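Local coordinates for intimin (Escherichia coli, PDB 6TPL), which is a bacterial adhesin whose passenger, built in part from tandem Ig-like domains, probably holds its adhesive region in an extended posture away from the outer membrane, at residues D12-A16 with T107-A111. Residues are numbered along the deposited sequence; the frame is centred on the assembly and turned at random.
Sequences DKTSA and TEIKA
Glu108 and Thr14 face each other in a worked example of a contact made in part by polar groups and a bridging water. On Glu108, CB lies 3.9 Å from Thr14 OG1, the same hydroxyl that the end of the side chain meets again. With chi1 at 42°, CG is tucked over the backbone, flanked by both N and C, and the chain then runs extended (chi2 173°), keeping CG and CD alongside that hydroxyl. At the tip the two carboxylate oxygens part company. OE2 stands 3.1 Å from Thr14 OG1, a possible hydrogen bond, while OE1 turns to its own strand, making a long salt bridge with Lys110 NZ at 3.8 Å. The side chain also lies about 4 Å from a bound magnesium ion. Residues 12-14 lead into strand 15-17, at the edge of one β-sheet of the first domain, whereas strand 105-111 belongs to the second, so the contact spans the juncture of consecutive bacterial Ig-like domains. Were Glu108 shortened to an alanine, the Thr14 hydroxyl would probably lose its carboxylate neighbour, and Lys110 this partner. Between the two backbones, away from the carboxylate, one water donates to both Thr14 O (2.7 Å) and Thr107 O (2.8 Å), bridging carbonyls that cannot bond to each other. Next along, Ser15 rests on Thr107, its OG 3.6 Å from Thr107 CB, and Thr107 also touches Val99 of the first domain.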
loop_
_atom_site.group_PDB
_atom_site.type_symbol
_atom_site.label_atom_id
_atom_site.label_comp_id
_atom_site.label_asym_id
_atom_site.label_seq_id
_atom_site.Cartn_x
_atom_site.Cartn_y
_atom_site.Cartn_z
ATOM N N ASP A 12 -4.865 0.370 9.816
ATOM C CA ASP A 12 -5.393 -0.796 10.514
ATOM C C ASP A 12 -5.986 -1.832 9.568
ATOM O O ASP A 12 -6.291 -2.949 10.005
ATOM C CB ASP A 12 -6.450 -0.364 11.533
ATOM C CG ASP A 12 -7.676 0.263 10.892
ATOM O OD1 ASP A 12 -7.619 0.687 9.716
ATOM O OD2 ASP A 12 -8.719 0.341 11.582
ATOM N N LYS A 13 -6.147 -1.490 8.292
ATOM C CA LYS A 13 -6.706 -2.384 7.291
ATOM C C LYS A 13 -5.996 -2.128 5.970
ATOM O O LYS A 13 -5.533 -1.014 5.715
ATOM C CB LYS A 13 -8.208 -2.156 7.099
ATOM C CG LYS A 13 -9.065 -2.145 8.353
ATOM C CD LYS A 13 -10.365 -1.396 8.038
ATOM C CE LYS A 13 -11.459 -1.623 9.069
ATOM N NZ LYS A 13 -12.710 -0.885 8.716
ATOM N N THR A 14 -5.934 -3.154 5.119
ATOM C CA THR A 14 -5.440 -2.945 3.764
ATOM C C THR A 14 -6.543 -2.541 2.793
ATOM O O THR A 14 -6.241 -2.006 1.721
ATOM C CB THR A 14 -4.752 -4.204 3.230
ATOM O OG1 THR A 14 -5.640 -5.324 3.320
ATOM C CG2 THR A 14 -3.490 -4.490 4.025
ATOM N N SER A 15 -7.808 -2.768 3.140
ATOM C CA SER A 15 -8.902 -2.452 2.232
ATOM C C SER A 15 -10.183 -2.214 3.018
ATOM O O SER A 15 -10.296 -2.567 4.193
ATOM C CB SER A 15 -9.117 -3.575 1.210
ATOM O OG SER A 15 -9.724 -4.703 1.819
ATOM N N ALA A 16 -11.151 -1.607 2.338
ATOM C CA ALA A 16 -12.452 -1.329 2.926
ATOM C C ALA A 16 -13.487 -1.261 1.813
ATOM O O ALA A 16 -13.151 -1.188 0.629
ATOM C CB ALA A 16 -12.454 -0.021 3.723
ATOM N N THR A 107 -7.795 -6.978 -3.046
ATOM C CA THR A 107 -7.849 -6.183 -1.826
ATOM C C THR A 107 -6.478 -5.794 -1.305
ATOM O O THR A 107 -6.385 -4.860 -0.502
ATOM C CB THR A 107 -8.601 -6.938 -0.719
ATOM O OG1 THR A 107 -7.954 -8.187 -0.465
ATOM C CG2 THR A 107 -10.049 -7.170 -1.123
ATOM N N GLU A 108 -5.419 -6.473 -1.739
ATOM C CA GLU A 108 -4.084 -6.096 -1.308
ATOM C C GLU A 108 -3.043 -6.632 -2.280
ATOM O O GLU A 108 -3.275 -7.598 -3.013
ATOM C CB GLU A 108 -3.803 -6.598 0.112
ATOM C CG GLU A 108 -4.281 -8.023 0.404
ATOM C CD GLU A 108 -3.829 -8.521 1.774
ATOM O OE1 GLU A 108 -2.836 -9.274 1.824
ATOM O OE2 GLU A 108 -4.455 -8.130 2.776
ATOM N N ILE A 109 -1.887 -5.974 -2.268
ATOM C CA ILE A 109 -0.716 -6.376 -3.035
ATOM C C ILE A 109 0.485 -5.995 -2.175
ATOM O O ILE A 109 0.616 -4.838 -1.757
ATOM C CB ILE A 109 -0.690 -5.714 -4.427
ATOM C CG1 ILE A 109 0.561 -6.142 -5.181
ATOM C CG2 ILE A 109 -0.770 -4.215 -4.296
ATOM C CD1 ILE A 109 0.465 -5.968 -6.676
ATOM N N LYS A 110 1.331 -6.969 -1.851
ATOM C CA LYS A 110 2.464 -6.768 -0.958
ATOM C C LYS A 110 3.726 -7.326 -1.600
ATOM O O LYS A 110 3.678 -8.353 -2.283
ATOM C CB LYS A 110 2.227 -7.446 0.399
ATOM C CG LYS A 110 1.035 -6.911 1.183
ATOM C CD LYS A 110 0.848 -7.706 2.469
ATOM C CE LYS A 110 -0.350 -7.235 3.274
ATOM N NZ LYS A 110 -0.487 -8.011 4.542
ATOM N N ALA A 111 4.847 -6.636 -1.385
ATOM C CA ALA A 111 6.170 -7.105 -1.776
ATOM C C ALA A 111 6.935 -7.475 -0.512
ATOM O O ALA A 111 6.869 -6.756 0.490
ATOM C CB ALA A 111 6.915 -6.030 -2.574
HETATM O O HOH W 1 -4.452 -2.877 -0.103
#